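Conserved hypothetical protein TM1158 (Thermotoga maritima, PDB 1O1Y) is probably a class I glutamine amidotransferase, expected to hydrolyse glutamine and pass the released ammonia to an acceptor substrate that is not known. Local coordinates at residues G27-E30 against D31-E35; L51-L55 against E56-L60; S132-K135 against F136-E139; A190-M193 against K194-E198; L214-T217 against A218-E221. All blocks are in the same frame, centred on the assembly; numbering follows the deposited sequence. Where two conformers were deposited one is given.

Contact 1: residues G27-E30 against D31-E35; sequences GMME and DIFRE
M29 and F33, one turn apart on helix 28-35, make the tight side of this contact. The F33 ring lies with one face over the carbonyl of M29, whose O stands 3.0 Å above the ring plane and toward its rim. CB of M29 comes over the face as well, 4.3 Å from the centroid of the F33 ring and 25° off the ring normal, a CH-pi approach. F33 has CG beside its backbone N (chi1 -65°), which swings the ring back along the helix toward M29. The carbonyl it covers is already engaged, since F33 N donates to M29 O at 2.8 Å, and I32 N to M28 O likewise at 3.0 Å. CG1 of I32 also rests 3.4 Å from M28 O.

The other side is looser and partly open to solvent. E30 and R34 run alongside each other, yet E30 OE2 stops 4.0 Å from R34 NE, too far for a salt bridge, and the carboxylate and guanidinium planes are 83° apart. The stronger partner of E30 is Y42 OH.

Helix 28-35 is the crossover of the beta-alpha-beta unit between strands 14-18 and 39-43. M29 and I32 face L229 of helix 211-237, whereas E30 and R34 lean on F40 of strand 39-43.

Contact 2: residues L51-L55 against E56-L60; sequences LERPL and EEYSL
The charged part of the contact is a salt bridge between R53 and E57, with R53 NH1 2.9 Å from E57 OE1. The N-H points at the oxygen at 155°, the oxygen receives it through its syn lone pair, and it lies only 12° out of the guanidinium plane, so this is an edge-on grip. The two side chains cross at about a right angle. R53 is extended from CG to NE, and its aliphatic part runs past the same oxygen, CD approaching E57 OE1 to 3.3 Å. R53 NE has a second acidic partner in D41.

Backbone hydrogen bonds form the turn itself. E57 N donates to P54 O at 2.8 Å and Y58 N to L55 O at 3.1 Å. These i to i+3 bonds mark a short 3-10 turn, part of the loop that leads from strand 39-43 into strand 60-63 of the mixed central sheet.

Van der Waals contacts centre on Y58. Its CG sits beside the backbone N (chi1 -65°), and the ring reaches back alongside the R53 side chain, whose CD is 3.9 Å from Y58 CZ; guanidinium and ring planes are nearly perpendicular. L51 CD2 adds a looser apolar touch to Y58 CE2 at 4.3 Å.

Water-mediated bonding involves the tyrosine hydroxyl. One water accepts from E52 N and donates to Y58 OH, each at 2.9 Å, while D41 bonds that hydroxyl directly. Further along, E56 forms a salt bridge with K92, and L55 packs on E88 and I89 of helix 78-92.

Contact 3: residues S132-K135 against F136-E139; sequences SDNK and FFRE. With SO4 (sulfate ion), chain F.
R138 reaches the backbone of D133 because its chain bends twice: CG is anti to the backbone N (chi1 -158°), and turns at chi2 and at chi3 (-59°) fold the guanidinium back along the loop. R138 NH2 then donates to D133 O at 2.9 Å, nearly along the C=O axis and within the guanidinium plane, and NE adds a weak bond to that oxygen. A further pairing of R138 NE with D133 OD1 is long and doubtful, because the aspartate side chain has a second conformer. K135 CA lies over one face of the guanidinium, toward the rim, 3.0 Å above the plane. At the far end NH1 donates to sulfate O2 at 3.1 Å; R235 holds the same ion, which probably comes from the crystallisation liquor.

N134 works on the inner side. Its OD1 accepts from F136 N at 3.0 Å, the N-H of F136 approaching from above the amide plane of N134, and also touches F136 CB. N134 O takes F137 N at 3.0 Å, and K135 O takes R138 N at 3.3 Å. The K135 chain lies alongside the F136 ring, its CE 4.0 Å from F136 CE1.

F136 and F137 anchor the loop: both meet L232 of helix 211-237 and V180 of strand 179-182, and F137 makes edge-to-face contacts with F140 and F164. The segment is a turn between strands 125-130 and 143-150, introduced by an ST turn in which S132 OG accepts from N134 N and continued by i to i+3 bonding of the 3-10 kind.

Contact 4: residues A190-M193 against K194-E198; sequences ARTM and KRWIE. With SO4 (sulfate ion), chain J.
This is a contact along one helix, 190-199, between side chains a turn apart, with an outer face that carries a sulfate, probably from the crystallisation liquor, and an inner face that packs on the protein. R191 and R195 grip the ion between them. R195 NE donates to sulfate O4 at 3.1 Å, and NH2 adds weak bonds to O1 and O2. From the other side R191 NH1 reaches O3 at 3.3 Å, with a weak bond to O4. R195 has CG beside its backbone N and a bend at chi2 (-59°), while R191 bends at chi3 (62°); these bends turn both guanidinium groups to the ion. Its charge probably offsets the two positive groups, whose R191 NH1 and R195 NE are 6.4 Å apart. R191 NH2 is committed elsewhere, in a salt bridge to D31.

The helix follows strand 179-182 of the mixed central sheet in a flavodoxin-like fold, and its i to i+4 bonding is seen in W196 N to T192 O, 3.0 Å, and in I197 N to M193 O, 2.9 Å and 168° at the hydrogen.

Side chains also meet along the inner side of the helix. T192 and W196 point the same way: the methyl CG2 of T192 lies 3.5 Å from W196 NE1, while W196 CD1 is 3.2 Å from T192 O. M193 instead crosses I197 at about a right angle, SE meeting I197 CG2 at 4.1 Å. Beyond them, W196 stands edge-to-face with H185 and also touches I23, E24 and V188.

Contact 5: residues L214-T217 against A218-E221; sequences LLET and AERE. With SO4 (sulfate ion), chain H.
T217 and E221 run alongside each other in the same direction, with the methyl CG2 of T217 3.8 Å from E221 CG. E221 CG also sits 3.2 Å from T217 O, the carbonyl that accepts E221 N at 2.9 Å. Two residues earlier on the helix the contact is thinner: E219 crosses L215 at a slant, and its OE2 is 4.0 Å from L215 CG. The E219 chain is extended beyond CG, while L215 has CG opposite the backbone N (chi1 177°), turning the leucine's end toward the glutamate. A218 CB rests against the carbonyls of the preceding turn, 3.4 Å from L215 O.

Around this shell the polar ends are tied to other partners. T217 OG1 bonds back to L213 O, which fixes the threonine's rotation and leaves its methyl toward E221. The E221 carboxylate forms a salt bridge with R145. R220, extended from CG to NE, carries its guanidinium away to a sulfate, probably from the crystallisation liquor, with NH1 to O3 and NH2 to O1 both 2.9 Å and both 163° at the hydrogen; such a paired grip holds the ion at the edge of the group. R145 binds this sulfate too.

The segments belong to the long helix 211-237. T217, A218 and E221 pack on W125 of strand 125-130, whose NE1 also bonds L214 O, while L215, A218 and E219 meet A190, M193 and K194 of helix 190-199.

Contact 1 is the most buried of the five, and the others mix buried and exposed residues. Contacts 1, 4 and 5 are turns of helix with i to i+4 bonding, while contacts 2 and 3 are loop turns closed by i to i+3 bonds and an arginine that holds a carboxylate in contact 2 and chiefly a backbone carbonyl in contact 3. Contacts 4 and 5 pack directly, A190 CB lying 3.5 Å from E219 CG, and contact 1 meets contact 4 through a salt bridge. Helix 211-237, which contains contact 5, also touches contacts 1, 2, 3 and 4. Arginines of contacts 3, 4 and 5 hydrogen-bond sulfates, probably from the crystallisation liquor.

Contact 1: residues G27-E30 against D31-E35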
# COMPACT_ATOMS: atom_id res chain seq x y z
N GLY A 27 -1.14 0.86 9.89
CA GLY A 27 -1.41 -0.48 10.38
C GLY A 27 -0.23 -1.00 11.19
O GLY A 27 0.36 -0.26 12.02
N MSE A 28 0.16 -2.23 10.92
CA MSE A 28 1.27 -2.87 11.63
C MSE A 28 2.61 -2.25 11.28
O MSE A 28 3.58 -2.45 12.02
CB MSE A 28 1.35 -4.37 11.32
CG MSE A 28 0.11 -5.11 11.78
SE MSE A 28 0.39 -7.08 11.79
CE MSE A 28 0.27 -7.48 10.02
N MSE A 29 2.69 -1.45 10.22
CA MSE A 29 3.92 -0.69 9.97
C MSE A 29 4.22 0.26 11.09
O MSE A 29 5.40 0.46 11.42
CB MSE A 29 3.91 0.04 8.64
CG MSE A 29 3.98 -0.84 7.45
SE MSE A 29 4.02 0.17 5.79
CE MSE A 29 2.10 0.28 5.53
N GLU A 30 3.19 0.83 11.73
CA GLU A 30 3.43 1.69 12.90
C GLU A 30 4.15 0.95 14.05
O GLU A 30 5.08 1.49 14.68
CB GLU A 30 2.11 2.28 13.42
CG GLU A 30 2.26 3.61 14.06
CD GLU A 30 0.91 4.23 14.35
OE1 GLU A 30 0.26 4.79 13.44
OE2 GLU A 30 0.49 4.09 15.49
N ASP A 31 3.69 -0.25 14.33
CA ASP A 31 4.28 -1.12 15.32
C ASP A 31 5.74 -1.43 14.96
O ASP A 31 6.63 -1.41 15.82
CB ASP A 31 3.49 -2.42 15.40
CG ASP A 31 2.02 -2.20 15.81
OD1 ASP A 31 1.77 -1.36 16.70
OD2 ASP A 31 1.09 -2.86 15.30
N ILE A 32 5.96 -1.75 13.69
CA ILE A 32 7.32 -2.02 13.23
C ILE A 32 8.22 -0.81 13.34
O ILE A 32 9.36 -0.92 13.79
CB ILE A 32 7.31 -2.57 11.82
CG1 ILE A 32 6.62 -3.92 11.79
CG2 ILE A 32 8.76 -2.66 11.30
CD1 ILE A 32 6.31 -4.40 10.40
N PHE A 33 7.72 0.35 12.95
CA PHE A 33 8.54 1.57 13.02
C PHE A 33 8.86 1.84 14.45
O PHE A 33 9.99 2.21 14.79
CB PHE A 33 7.79 2.77 12.41
CG PHE A 33 7.50 2.68 10.95
CD1 PHE A 33 8.01 1.66 10.12
CD2 PHE A 33 6.68 3.66 10.37
CE1 PHE A 33 7.67 1.61 8.76
CE2 PHE A 33 6.37 3.61 9.01
CZ PHE A 33 6.86 2.60 8.20
N ARG A 34 7.88 1.67 15.33
CA ARG A 34 8.15 1.89 16.73
C ARG A 34 9.19 0.90 17.32
O ARG A 34 10.04 1.30 18.10
CB ARG A 34 6.84 1.87 17.57
CG ARG A 34 6.05 3.16 17.40
CD ARG A 34 4.73 3.21 18.21
NE ARG A 34 3.83 4.29 17.75
CZ ARG A 34 3.98 5.59 18.01
NH1 ARG A 34 5.01 6.03 18.74
NH2 ARG A 34 3.10 6.48 17.56
N GLU A 35 9.06 -0.36 16.95
CA GLU A 35 9.97 -1.44 17.37
C GLU A 35 11.40 -1.08 17.00
O GLU A 35 12.31 -1.32 17.77
CB GLU A 35 9.54 -2.74 16.72
CG GLU A 35 8.34 -3.33 17.46
CD GLU A 35 7.53 -4.36 16.69
OE1 GLU A 35 8.09 -4.99 15.77
OE2 GLU A 35 6.31 -4.56 17.05

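Contact 2: residues L51-L55 against E56-L60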
# COMPACT_ATOMS: atom_id res chain seq x y z
N LEU A 51 4.30 19.07 3.03
CA LEU A 51 5.48 18.52 3.68
C LEU A 51 5.95 19.44 4.80
O LEU A 51 6.02 20.66 4.61
CB LEU A 51 6.62 18.43 2.68
CG LEU A 51 6.51 17.34 1.64
CD1 LEU A 51 7.56 17.55 0.59
CD2 LEU A 51 6.64 15.98 2.31
N GLU A 52 6.29 18.85 5.94
CA GLU A 52 6.85 19.59 7.06
C GLU A 52 8.39 19.58 7.00
O GLU A 52 9.04 20.29 7.77
CB GLU A 52 6.32 19.02 8.40
CG GLU A 52 6.80 17.62 8.75
CD GLU A 52 6.23 17.13 10.08
OE1 GLU A 52 5.23 16.34 10.08
OE2 GLU A 52 6.79 17.53 11.13
N ARG A 53 8.94 18.76 6.10
CA ARG A 53 10.39 18.63 5.86
C ARG A 53 10.62 18.38 4.39
O ARG A 53 9.77 17.77 3.77
CB ARG A 53 10.92 17.35 6.54
CG ARG A 53 10.82 17.35 8.01
CD ARG A 53 11.00 15.96 8.63
NE ARG A 53 10.63 16.01 10.05
CZ ARG A 53 11.40 16.54 11.00
NH1 ARG A 53 12.57 17.05 10.70
NH2 ARG A 53 10.98 16.56 12.26
N PRO A 54 11.80 18.71 3.85
CA PRO A 54 12.13 18.32 2.48
C PRO A 54 12.17 16.81 2.31
O PRO A 54 12.52 16.06 3.24
CB PRO A 54 13.54 18.89 2.28
CG PRO A 54 13.73 19.87 3.36
CD PRO A 54 12.88 19.47 4.48
N LEU A 55 11.83 16.35 1.10
CA LEU A 55 11.79 14.94 0.81
C LEU A 55 13.07 14.23 1.11
O LEU A 55 13.06 13.06 1.46
CB LEU A 55 11.47 14.69 -0.65
CG LEU A 55 10.02 14.84 -1.05
CD1 LEU A 55 9.93 14.74 -2.58
CD2 LEU A 55 9.18 13.79 -0.35
N GLU A 56 14.18 14.95 1.02
CA GLU A 56 15.46 14.33 1.29
C GLU A 56 15.64 13.95 2.75
O GLU A 56 16.51 13.14 3.05
CB GLU A 56 16.60 15.25 0.87
CG GLU A 56 16.83 15.25 -0.64
CD GLU A 56 15.96 16.25 -1.42
OE1 GLU A 56 16.23 16.35 -2.63
OE2 GLU A 56 15.03 16.92 -0.85
N GLU A 57 14.88 14.54 3.67
CA GLU A 57 14.93 14.09 5.08
C GLU A 57 14.30 12.70 5.30
O GLU A 57 14.49 12.10 6.36
CB GLU A 57 14.32 15.15 6.01
CG GLU A 57 15.18 16.42 6.15
CD GLU A 57 14.68 17.30 7.30
OE1 GLU A 57 14.21 16.74 8.31
OE2 GLU A 57 14.76 18.52 7.19
N TYR A 58 13.57 12.15 4.33
CA TYR A 58 12.91 10.87 4.49
C TYR A 58 13.67 9.74 3.78
O TYR A 58 14.12 9.89 2.64
CB TYR A 58 11.49 10.93 3.92
CG TYR A 58 10.63 11.88 4.69
CD1 TYR A 58 10.15 11.55 5.93
CD2 TYR A 58 10.31 13.14 4.16
CE1 TYR A 58 9.37 12.44 6.67
CE2 TYR A 58 9.51 14.04 4.87
CZ TYR A 58 9.04 13.68 6.12
OH TYR A 58 8.27 14.57 6.81
N SER A 59 13.78 8.61 4.45
CA SER A 59 14.41 7.39 3.92
C SER A 59 13.48 6.46 3.17
O SER A 59 13.93 5.51 2.48
CB SER A 59 14.99 6.58 5.09
OG SER A 59 15.91 7.36 5.80
N LEU A 60 12.17 6.68 3.37
CA LEU A 60 11.13 5.86 2.80
C LEU A 60 9.87 6.71 2.80
O LEU A 60 9.59 7.44 3.74
CB LEU A 60 10.89 4.62 3.67
CG LEU A 60 9.68 3.77 3.36
CD1 LEU A 60 9.81 3.07 2.01
CD2 LEU A 60 9.48 2.73 4.51
O HOH W 1 5.86 16.03 6.01

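Contact 3: residues S132-K135 against F136-E139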
# COMPACT_ATOMS: atom_id res chain seq x y z
N SER A 132 8.18 -13.17 -9.36
CA SER A 132 9.50 -12.58 -9.54
C SER A 132 10.44 -12.95 -8.40
O SER A 132 10.00 -13.04 -7.26
CB SER A 132 9.37 -11.05 -9.54
OG SER A 132 10.63 -10.41 -9.60
N ASP A 133 11.73 -13.05 -8.70
CA ASP A 133 12.78 -13.19 -7.66
C ASP A 133 13.33 -11.84 -7.20
O ASP A 133 14.41 -11.80 -6.58
CB ASP A 133 13.94 -14.11 -8.02
CG ASP A 133 14.83 -14.47 -6.76
OD1 ASP A 133 14.29 -14.61 -5.61
OD2 ASP A 133 16.06 -14.62 -6.83
N ASN A 134 12.60 -10.76 -7.44
CA ASN A 134 13.01 -9.42 -6.96
C ASN A 134 13.42 -9.47 -5.50
O ASN A 134 12.69 -9.95 -4.64
CB ASN A 134 11.85 -8.41 -7.07
CG ASN A 134 12.28 -7.01 -6.65
OD1 ASN A 134 12.08 -6.63 -5.49
ND2 ASN A 134 12.86 -6.24 -7.58
N LYS A 135 14.56 -8.87 -5.23
CA LYS A 135 15.21 -8.94 -3.93
C LYS A 135 14.36 -8.42 -2.77
O LYS A 135 14.48 -8.94 -1.65
CB LYS A 135 16.53 -8.17 -3.96
CG LYS A 135 16.38 -6.65 -4.11
CD LYS A 135 17.78 -5.96 -4.13
CE LYS A 135 17.65 -4.46 -4.35
NZ LYS A 135 19.02 -3.82 -4.30
N PHE A 136 13.53 -7.42 -3.00
CA PHE A 136 12.74 -6.83 -1.92
C PHE A 136 11.79 -7.86 -1.31
O PHE A 136 11.41 -7.74 -0.16
CB PHE A 136 11.91 -5.63 -2.38
CG PHE A 136 12.73 -4.44 -2.76
CD1 PHE A 136 13.82 -4.05 -1.98
CD2 PHE A 136 12.42 -3.70 -3.89
CE1 PHE A 136 14.58 -2.95 -2.30
CE2 PHE A 136 13.21 -2.58 -4.22
CZ PHE A 136 14.28 -2.21 -3.42
N PHE A 137 11.37 -8.82 -2.15
CA PHE A 137 10.36 -9.81 -1.78
C PHE A 137 10.95 -11.22 -1.65
O PHE A 137 10.21 -12.19 -1.64
CB PHE A 137 9.22 -9.78 -2.78
CG PHE A 137 8.44 -8.50 -2.72
CD1 PHE A 137 7.49 -8.32 -1.75
CD2 PHE A 137 8.77 -7.42 -3.53
CE1 PHE A 137 6.76 -7.14 -1.66
CE2 PHE A 137 8.03 -6.22 -3.43
CZ PHE A 137 7.06 -6.09 -2.51
N ARG A 138 12.26 -11.32 -1.54
CA ARG A 138 12.91 -12.61 -1.47
C ARG A 138 12.40 -13.53 -0.37
O ARG A 138 12.34 -14.76 -0.54
CB ARG A 138 14.42 -12.42 -1.34
CG ARG A 138 15.28 -13.60 -1.77
CD ARG A 138 16.58 -13.19 -2.58
NE ARG A 138 16.34 -12.42 -3.83
CZ ARG A 138 17.26 -11.64 -4.44
NH1 ARG A 138 18.46 -11.48 -3.93
NH2 ARG A 138 16.97 -10.99 -5.56
N GLU A 139 11.97 -12.97 0.76
CA GLU A 139 11.47 -13.79 1.86
C GLU A 139 10.02 -14.21 1.68
O GLU A 139 9.53 -15.05 2.46
CB GLU A 139 11.54 -13.02 3.18
CG GLU A 139 12.93 -12.98 3.77
CD GLU A 139 13.90 -12.17 2.93
OE1 GLU A 139 14.98 -12.70 2.60
OE2 GLU A 139 13.56 -11.00 2.63
S SO4 F . 19.65 -11.79 -0.57
O1 SO4 F . 18.83 -12.48 0.36
O2 SO4 F . 20.02 -12.77 -1.58
O3 SO4 F . 20.89 -11.31 -0.04
O4 SO4 F . 18.92 -10.70 -1.10

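Contact 4: residues A190-M193 against K194-E198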
# COMPACT_ATOMS: atom_id res chain seq x y z
N ALA A 190 -4.97 -7.97 13.30
CA ALA A 190 -6.26 -8.03 13.98
C ALA A 190 -6.68 -6.68 14.59
O ALA A 190 -7.83 -6.30 14.49
CB ALA A 190 -6.26 -9.12 15.04
N ARG A 191 -5.75 -5.95 15.22
CA ARG A 191 -6.07 -4.66 15.86
C ARG A 191 -6.58 -3.64 14.81
O ARG A 191 -7.59 -2.99 15.01
CB ARG A 191 -4.82 -4.11 16.56
CG ARG A 191 -4.93 -2.67 17.06
CD ARG A 191 -3.57 -2.06 17.57
NE ARG A 191 -2.52 -1.97 16.55
CZ ARG A 191 -2.43 -1.05 15.57
NH1 ARG A 191 -3.34 -0.09 15.44
NH2 ARG A 191 -1.41 -1.10 14.71
N THR A 192 -5.90 -3.56 13.68
CA THR A 192 -6.28 -2.67 12.58
C THR A 192 -7.62 -3.14 11.94
O THR A 192 -8.52 -2.35 11.62
CB THR A 192 -5.16 -2.62 11.54
OG1 THR A 192 -3.99 -2.03 12.14
CG2 THR A 192 -5.50 -1.76 10.39
N MSE A 193 -7.75 -4.45 11.75
CA MSE A 193 -8.98 -5.02 11.22
C MSE A 193 -10.19 -4.64 12.03
O MSE A 193 -11.28 -4.34 11.44
CB MSE A 193 -8.86 -6.55 11.06
CG MSE A 193 -10.04 -7.20 10.32
SE MSE A 193 -10.16 -6.59 8.44
CE MSE A 193 -8.81 -7.65 7.76
N LYS A 194 -10.07 -4.65 13.35
CA LYS A 194 -11.18 -4.25 14.18
C LYS A 194 -11.62 -2.81 13.87
O LYS A 194 -12.81 -2.50 13.90
CB LYS A 194 -10.86 -4.35 15.67
CG LYS A 194 -10.79 -5.74 16.19
CD LYS A 194 -10.28 -5.74 17.62
CE LYS A 194 -10.11 -7.16 18.16
NZ LYS A 194 -10.25 -7.22 19.65
N ARG A 195 -10.66 -1.93 13.64
CA ARG A 195 -10.97 -0.53 13.30
C ARG A 195 -11.66 -0.42 11.95
O ARG A 195 -12.58 0.38 11.80
CB ARG A 195 -9.69 0.33 13.27
CG ARG A 195 -9.09 0.52 14.68
CD ARG A 195 -10.01 1.17 15.68
NE ARG A 195 -9.40 1.31 17.00
CZ ARG A 195 -9.93 2.01 18.01
NH1 ARG A 195 -11.11 2.63 17.86
NH2 ARG A 195 -9.29 2.08 19.17
N TRP A 196 -11.20 -1.19 10.98
CA TRP A 196 -11.77 -1.16 9.62
C TRP A 196 -13.19 -1.70 9.60
O TRP A 196 -14.09 -1.12 8.96
CB TRP A 196 -10.96 -1.95 8.62
CG TRP A 196 -9.69 -1.35 8.11
CD1 TRP A 196 -8.68 -0.79 8.85
CD2 TRP A 196 -9.27 -1.29 6.75
NE1 TRP A 196 -7.67 -0.38 8.02
CE2 TRP A 196 -8.00 -0.68 6.73
CE3 TRP A 196 -9.87 -1.65 5.52
CZ2 TRP A 196 -7.30 -0.47 5.57
CZ3 TRP A 196 -9.17 -1.42 4.36
CH2 TRP A 196 -7.88 -0.82 4.40
N ILE A 197 -13.42 -2.80 10.30
CA ILE A 197 -14.77 -3.36 10.31
C ILE A 197 -15.76 -2.47 11.03
O ILE A 197 -16.90 -2.42 10.63
CB ILE A 197 -14.81 -4.84 10.81
CG1 ILE A 197 -14.55 -4.96 12.29
CG2 ILE A 197 -13.89 -5.70 9.99
CD1 ILE A 197 -14.21 -6.38 12.71
N GLU A 198 -15.33 -1.74 12.06
CA GLU A 198 -16.18 -0.74 12.66
C GLU A 198 -16.38 0.47 11.72
O GLU A 198 -17.51 0.94 11.62
CB GLU A 198 -15.65 -0.29 14.02
CG GLU A 198 -16.49 0.75 14.74
CD GLU A 198 -17.90 0.27 15.09
OE1 GLU A 198 -18.19 -0.95 15.02
OE2 GLU A 198 -18.74 1.14 15.42
S SO4 J . -6.01 0.88 18.16
O1 SO4 J . -6.33 2.23 18.63
O2 SO4 J . -6.76 -0.13 18.90
O3 SO4 J . -4.57 0.69 18.36
O4 SO4 J . -6.36 0.78 16.75

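Contact 5: residues L214-T217 against A218-E221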
# COMPACT_ATOMS: atom_id res chain seq x y z
N LEU A 214 -13.50 -12.03 8.60
CA LEU A 214 -12.38 -11.16 8.32
C LEU A 214 -11.44 -11.04 9.54
O LEU A 214 -10.21 -11.02 9.40
CB LEU A 214 -12.85 -9.74 7.93
CG LEU A 214 -13.74 -9.58 6.70
CD1 LEU A 214 -14.02 -8.10 6.48
CD2 LEU A 214 -13.02 -10.11 5.49
N LEU A 215 -12.01 -10.92 10.72
CA LEU A 215 -11.20 -10.69 11.91
C LEU A 215 -10.46 -11.98 12.32
O LEU A 215 -9.29 -11.95 12.69
CB LEU A 215 -12.06 -10.22 13.06
CG LEU A 215 -11.39 -9.99 14.39
CD1 LEU A 215 -10.21 -9.05 14.28
CD2 LEU A 215 -12.41 -9.47 15.38
N GLU A 216 -11.17 -13.10 12.26
CA GLU A 216 -10.58 -14.38 12.63
C GLU A 216 -9.42 -14.69 11.71
O GLU A 216 -8.35 -15.09 12.17
CB GLU A 216 -11.59 -15.50 12.55
CG GLU A 216 -12.50 -15.55 13.74
CD GLU A 216 -13.58 -16.61 13.59
OE1 GLU A 216 -13.52 -17.44 12.63
OE2 GLU A 216 -14.51 -16.60 14.43
N THR A 217 -9.58 -14.44 10.41
CA THR A 217 -8.47 -14.63 9.49
C THR A 217 -7.31 -13.66 9.77
O THR A 217 -6.13 -14.05 9.67
CB THR A 217 -8.96 -14.58 8.05
OG1 THR A 217 -9.97 -15.60 7.88
CG2 THR A 217 -7.87 -14.88 7.08
N ALA A 218 -7.62 -12.40 10.09
CA ALA A 218 -6.57 -11.43 10.42
C ALA A 218 -5.73 -11.97 11.61
O ALA A 218 -4.49 -11.86 11.61
CB ALA A 218 -7.17 -10.08 10.78
N GLU A 219 -6.41 -12.51 12.63
CA GLU A 219 -5.73 -13.07 13.83
C GLU A 219 -4.82 -14.25 13.40
O GLU A 219 -3.69 -14.39 13.90
CB GLU A 219 -6.72 -13.51 14.89
CG GLU A 219 -7.55 -12.37 15.45
CD GLU A 219 -8.72 -12.79 16.33
OE1 GLU A 219 -9.22 -13.94 16.25
OE2 GLU A 219 -9.15 -11.92 17.11
N ARG A 220 -5.27 -15.08 12.46
CA ARG A 220 -4.50 -16.23 12.03
C ARG A 220 -3.29 -15.86 11.16
O ARG A 220 -2.29 -16.52 11.23
CB ARG A 220 -5.33 -17.24 11.25
CG ARG A 220 -4.67 -18.64 11.19
CD ARG A 220 -5.64 -19.85 11.04
NE ARG A 220 -4.87 -21.07 10.87
CZ ARG A 220 -4.13 -21.36 9.79
NH1 ARG A 220 -4.12 -20.57 8.73
NH2 ARG A 220 -3.42 -22.48 9.74
N GLU A 221 -3.42 -14.81 10.36
CA GLU A 221 -2.41 -14.42 9.40
C GLU A 221 -1.42 -13.38 9.91
O GLU A 221 -0.38 -13.19 9.27
CB GLU A 221 -3.10 -13.88 8.15
CG GLU A 221 -4.04 -14.85 7.40
CD GLU A 221 -3.35 -16.10 6.88
OE1 GLU A 221 -2.11 -16.09 6.69
OE2 GLU A 221 -4.05 -17.10 6.66
S SO4 H . -2.11 -22.55 6.14
O1 SO4 H . -2.25 -23.41 7.31
O2 SO4 H . -0.74 -22.04 6.06
O3 SO4 H . -2.97 -21.35 6.13
O4 SO4 H . -2.30 -23.38 4.96